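Local coordinates for protein iron Super-Oxide Dismutase (Plasmodium knowlesi, PDB 2AWP) that probably destroys superoxide radicals, converting them with an iron cofactor into hydrogen peroxide and molecular oxygen, at residues Ser20-Thr23 / Leu24-Tyr28; Ser75-Trp78 / Asp79-Pro83. All coordinates share one frame; numbering follows the deposited sequence.

Contact 1 starts the long helix 21-43 of the alpha-hairpin domain and contact 2 ends helix 62-79 of the same domain; their centres lie about 13 Å apart. Side-chain packing, mostly aromatic, joins them. His27 CE1 comes within 3.5 Å of Tyr77 CE2, and Leu24 CD1 lies 3.8 Å from Trp78 CZ3, while the rings of His27 and Tyr28 each meet the Trp78 indole edge-to-face. This junction borders the probable iron site: His27 is one of its likely ligands with His74, Asp158 and His162, and His74 immediately precedes contact 2. Tyr77 and Trp78 thus belong to the aromatic shell around the likely metal ligands.

Contact 1: residues Ser20-Thr23 / Leu24-Tyr28; sequences SEET and LNFHY
Leu24 N bonds to Ser20 O in the first turn of helix 21-43, at 3.0 Å. The next three amides, those of Asn25, Phe26 and His27, bond in the same i to i+4 manner to the carbonyl oxygens of Glu21, Glu22 and Thr23. Asn25 N and His27 N are drawn in most closely, the latter reaching Thr23 O at 2.7 Å.

A side-chain cap completes the first turn. Ser20 is the N-cap, and its OG accepts from Thr23 N at 3.0 Å with an angle of 165°, satisfying an amide too near the start of the helix to have an i-4 carbonyl within it. Asp167 holds the cap from outside: its two carboxylate oxygens bond separately to Ser20 OG and Thr23 OG1.

Side-chain packing follows the helix surface. Glu22 and Phe26, one turn apart, run side by side in the same direction. With CG anti to its backbone N (chi1 -177°), Glu22 sets that carbon in the plane of the Phe26 ring at its edge, 3.6 Å from CE2. The extended chain beyond then carries Glu22 OE2 alongside, 3.5 Å from Phe26 CE2, the carboxylate turned 48° from the ring plane. That oxygen also forms a salt bridge with Arg169 of the second subunit, whose Asn170 packs on Phe26, so the pair belongs to the dimer interface. Around the turn, Leu24 CD1 reaches Ser20 O at 3.8 Å and His27 CB lies 3.1 Å from Thr23 O.

The His27 imidazole lies beside His74, Asp158 and His162, consistent with a role as the first histidine ligand of the probable iron site in the iron/manganese superoxide dismutase fold, supplied here by a serine-capped helix.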
loop_
_atom_site.group_PDB
_atom_site.type_symbol
_atom_site.label_atom_id
_atom_site.label_comp_id
_atom_site.label_asym_id
_atom_site.label_seq_id
_atom_site.Cartn_x
_atom_site.Cartn_y
_atom_site.Cartn_z
ATOM N N SER A 20 5.996 -14.157 -11.465
ATOM C CA SER A 20 7.364 -14.478 -11.838
ATOM C C SER A 20 8.258 -14.959 -10.702
ATOM O O SER A 20 8.003 -14.704 -9.530
ATOM C CB SER A 20 8.007 -13.253 -12.509
ATOM O OG SER A 20 8.238 -12.196 -11.591
ATOM N N GLU A 21 9.324 -15.665 -11.067
ATOM C CA GLU A 21 10.368 -15.986 -10.122
ATOM C C GLU A 21 10.947 -14.717 -9.445
ATOM O O GLU A 21 11.170 -14.699 -8.237
ATOM C CB GLU A 21 11.485 -16.806 -10.816
ATOM C CG GLU A 21 12.492 -17.372 -9.813
ATOM C CD GLU A 21 13.612 -18.150 -10.507
ATOM O OE1 GLU A 21 13.487 -18.434 -11.717
ATOM O OE2 GLU A 21 14.606 -18.462 -9.839
ATOM N N GLU A 22 11.185 -13.669 -10.212
ATOM C CA GLU A 22 11.640 -12.401 -9.620
ATOM C C GLU A 22 10.702 -11.904 -8.519
ATOM O O GLU A 22 11.158 -11.518 -7.438
ATOM C CB GLU A 22 11.803 -11.310 -10.674
ATOM C CG GLU A 22 12.352 -10.009 -10.076
ATOM C CD GLU A 22 12.578 -8.879 -11.086
ATOM O OE1 GLU A 22 12.399 -9.093 -12.317
ATOM O OE2 GLU A 22 12.916 -7.758 -10.620
ATOM N N THR A 23 9.402 -11.902 -8.801
ATOM C CA THR A 23 8.383 -11.541 -7.779
ATOM C C THR A 23 8.492 -12.416 -6.534
ATOM O O THR A 23 8.631 -11.888 -5.439
ATOM C CB THR A 23 6.934 -11.484 -8.340
ATOM O OG1 THR A 23 6.820 -10.370 -9.240
ATOM C CG2 THR A 23 5.898 -11.262 -7.212
ATOM N N LEU A 24 8.474 -13.743 -6.699
ATOM C CA LEU A 24 8.657 -14.635 -5.555
ATOM C C LEU A 24 9.949 -14.318 -4.832
ATOM O O LEU A 24 9.959 -14.281 -3.612
ATOM C CB LEU A 24 8.565 -16.126 -5.951
ATOM C CG LEU A 24 7.154 -16.700 -5.695
ATOM C CD1 LEU A 24 6.121 -15.910 -6.512
ATOM C CD2 LEU A 24 7.080 -18.172 -6.015
ATOM N N ASN A 25 11.027 -14.057 -5.571
ATOM C CA ASN A 25 12.306 -13.680 -4.929
ATOM C C ASN A 25 12.165 -12.462 -3.990
ATOM O O ASN A 25 12.465 -12.554 -2.795
ATOM C CB ASN A 25 13.451 -13.493 -5.954
ATOM C CG ASN A 25 14.841 -13.560 -5.305
ATOM O OD1 ASN A 25 15.004 -14.132 -4.211
ATOM N ND2 ASN A 25 15.849 -12.983 -5.972
ATOM N N PHE A 26 11.671 -11.348 -4.502
ATOM C CA PHE A 26 11.471 -10.163 -3.644
ATOM C C PHE A 26 10.393 -10.360 -2.554
ATOM O O PHE A 26 10.600 -10.036 -1.380
ATOM C CB PHE A 26 11.194 -8.900 -4.500
ATOM C CG PHE A 26 12.403 -8.376 -5.230
ATOM C CD1 PHE A 26 13.301 -7.534 -4.595
ATOM C CD2 PHE A 26 12.670 -8.764 -6.548
ATOM C CE1 PHE A 26 14.458 -7.062 -5.259
ATOM C CE2 PHE A 26 13.830 -8.304 -7.236
ATOM C CZ PHE A 26 14.727 -7.440 -6.587
ATOM N N HIS A 27 9.265 -10.935 -2.949
ATOM C CA HIS A 27 8.099 -11.026 -2.097
ATOM C C HIS A 27 8.380 -11.978 -0.937
ATOM O O HIS A 27 8.171 -11.611 0.228
ATOM C CB HIS A 27 6.915 -11.496 -2.933
ATOM C CG HIS A 27 5.571 -11.143 -2.368
ATOM N ND1 HIS A 27 4.409 -11.332 -3.080
ATOM C CD2 HIS A 27 5.197 -10.611 -1.179
ATOM C CE1 HIS A 27 3.375 -10.965 -2.351
ATOM N NE2 HIS A 27 3.826 -10.540 -1.195
ATOM N N TYR A 28 8.938 -13.146 -1.248
ATOM C CA TYR A 28 9.262 -14.134 -0.198
ATOM C C TYR A 28 10.595 -13.869 0.525
ATOM O O TYR A 28 10.635 -13.795 1.749
ATOM C CB TYR A 28 9.224 -15.562 -0.763
ATOM C CG TYR A 28 9.568 -16.630 0.256
ATOM C CD1 TYR A 28 8.671 -16.951 1.279
ATOM C CD2 TYR A 28 10.811 -17.291 0.214
ATOM C CE1 TYR A 28 8.973 -17.960 2.242
ATOM C CE2 TYR A 28 11.133 -18.285 1.168
ATOM C CZ TYR A 28 10.207 -18.619 2.167
ATOM O OH TYR A 28 10.514 -19.593 3.113
#

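Contact 2: residues Ser75-Trp78 / Asp79-Pro83; sequences SFYW and DSMGP
This turn closes helix 62-79 beside the probable iron site, and its centre is a Met-aromatic contact in which Met81 folds back over the Tyr77 ring. Bent at chi3 (-67°), the methionine brings its methyl back to the helix: CE sits over one face of the phenol, 3.7 Å from the ring centroid and 15° off the normal, a CH-pi contact. Met81 SD stands obliquely to the same ring. The methyl also touches the indole, Met81 CE lying 3.6 Å from Trp78 CE3, so one carbon bridges two aromatic rings; Tyr77 CD2 in turn lies over a face of that indole. Both aromatic side chains are tethered farther out, Tyr77 OH by Tyr175 and Trp78 NE1 by His32.

Backbone bonds change as the helix ends. Asp79 N keeps the i to i+4 bond to Ser75 O at 3.0 Å, and the Asp79 carboxylate pairs with Lys9. Ser80 N makes weak bonds to both Phe76 O and Tyr77 O. Met81 N turns to Trp78 O at 3.2 Å, an i to i+3 bond. Ser80 OG joins the helix end to strand 151-158: held anti to its own carbonyl carbon (chi1 -71°), it accepts from Thr156 N on that strand and donates its proton to Phe76 O at 2.7 Å.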
loop_
_atom_site.group_PDB
_atom_site.type_symbol
_atom_site.label_atom_id
_atom_site.label_comp_id
_atom_site.label_asym_id
_atom_site.label_seq_id
_atom_site.Cartn_x
_atom_site.Cartn_y
_atom_site.Cartn_z
ATOM N N SER A 75 2.339 -16.458 4.676
ATOM C CA SER A 75 2.391 -17.911 4.655
ATOM C C SER A 75 1.095 -18.536 4.134
ATOM O O SER A 75 1.129 -19.473 3.338
ATOM C CB SER A 75 2.769 -18.444 6.022
ATOM O OG SER A 75 4.147 -18.203 6.220
ATOM N N PHE A 76 -0.031 -17.982 4.572
ATOM C CA PHE A 76 -1.362 -18.369 4.096
ATOM C C PHE A 76 -1.529 -18.075 2.596
ATOM O O PHE A 76 -2.149 -18.841 1.877
ATOM C CB PHE A 76 -2.436 -17.661 4.943
ATOM C CG PHE A 76 -3.795 -18.353 4.924
ATOM C CD1 PHE A 76 -4.033 -19.460 5.736
ATOM C CD2 PHE A 76 -4.816 -17.894 4.103
ATOM C CE1 PHE A 76 -5.268 -20.097 5.745
ATOM C CE2 PHE A 76 -6.059 -18.522 4.101
ATOM C CZ PHE A 76 -6.287 -19.635 4.921
ATOM N N TYR A 77 -0.970 -16.958 2.135
ATOM C CA TYR A 77 -0.936 -16.590 0.732
ATOM C C TYR A 77 -0.144 -17.588 -0.135
ATOM O O TYR A 77 -0.644 -18.052 -1.160
ATOM C CB TYR A 77 -0.370 -15.177 0.606
ATOM C CG TYR A 77 -0.118 -14.648 -0.797
ATOM C CD1 TYR A 77 -1.174 -14.424 -1.688
ATOM C CD2 TYR A 77 1.184 -14.332 -1.214
ATOM C CE1 TYR A 77 -0.940 -13.923 -2.973
ATOM C CE2 TYR A 77 1.437 -13.823 -2.498
ATOM C CZ TYR A 77 0.366 -13.603 -3.369
ATOM O OH TYR A 77 0.588 -13.081 -4.638
ATOM N N TRP A 78 1.067 -17.926 0.292
ATOM C CA TRP A 78 1.900 -18.884 -0.449
ATOM C C TRP A 78 1.219 -20.260 -0.536
ATOM O O TRP A 78 1.203 -20.868 -1.605
ATOM C CB TRP A 78 3.307 -19.004 0.192
ATOM C CG TRP A 78 4.069 -17.688 0.180
ATOM C CD1 TRP A 78 4.649 -17.071 1.235
ATOM C CD2 TRP A 78 4.281 -16.833 -0.951
ATOM N NE1 TRP A 78 5.214 -15.876 0.842
ATOM C CE2 TRP A 78 4.999 -15.711 -0.499
ATOM C CE3 TRP A 78 3.924 -16.908 -2.310
ATOM C CZ2 TRP A 78 5.370 -14.661 -1.356
ATOM C CZ3 TRP A 78 4.309 -15.881 -3.167
ATOM C CH2 TRP A 78 5.011 -14.765 -2.682
ATOM N N ASP A 79 0.688 -20.727 0.603
ATOM C CA ASP A 79 -0.038 -22.001 0.708
ATOM C C ASP A 79 -1.361 -22.031 -0.048
ATOM O O ASP A 79 -1.845 -23.117 -0.442
ATOM C CB ASP A 79 -0.231 -22.394 2.177
ATOM C CG ASP A 79 1.081 -22.592 2.891
ATOM O OD1 ASP A 79 2.148 -22.496 2.224
ATOM O OD2 ASP A 79 1.045 -22.826 4.126
ATOM N N SER A 80 -1.922 -20.841 -0.283
ATOM C CA SER A 80 -3.135 -20.683 -1.105
ATOM C C SER A 80 -2.897 -20.836 -2.604
ATOM O O SER A 80 -3.850 -20.768 -3.399
ATOM C CB SER A 80 -3.782 -19.300 -0.867
ATOM O OG SER A 80 -4.376 -19.228 0.418
ATOM N N MET A 81 -1.635 -21.016 -2.993
ATOM C CA MET A 81 -1.254 -21.163 -4.395
ATOM C C MET A 81 -0.403 -22.397 -4.596
ATOM O O MET A 81 0.003 -23.016 -3.636
ATOM C CB MET A 81 -0.440 -19.945 -4.863
ATOM C CG MET A 81 -1.257 -18.687 -4.893
ATOM S SD MET A 81 -0.316 -17.289 -5.486
ATOM C CE MET A 81 0.883 -17.071 -4.164
ATOM N N GLY A 82 -0.091 -22.716 -5.848
ATOM C CA GLY A 82 0.811 -23.821 -6.140
ATOM C C GLY A 82 0.940 -24.131 -7.607
ATOM O O GLY A 82 0.112 -23.687 -8.417
ATOM N N PRO A 83 1.974 -24.917 -7.969
ATOM C CA PRO A 83 2.044 -25.386 -9.345
ATOM C C PRO A 83 1.006 -26.510 -9.527
ATOM O O PRO A 83 0.599 -27.136 -8.555
ATOM C CB PRO A 83 3.491 -25.912 -9.478
ATOM C CG PRO A 83 3.835 -26.370 -8.082
ATOM C CD PRO A 83 3.098 -25.420 -7.145
#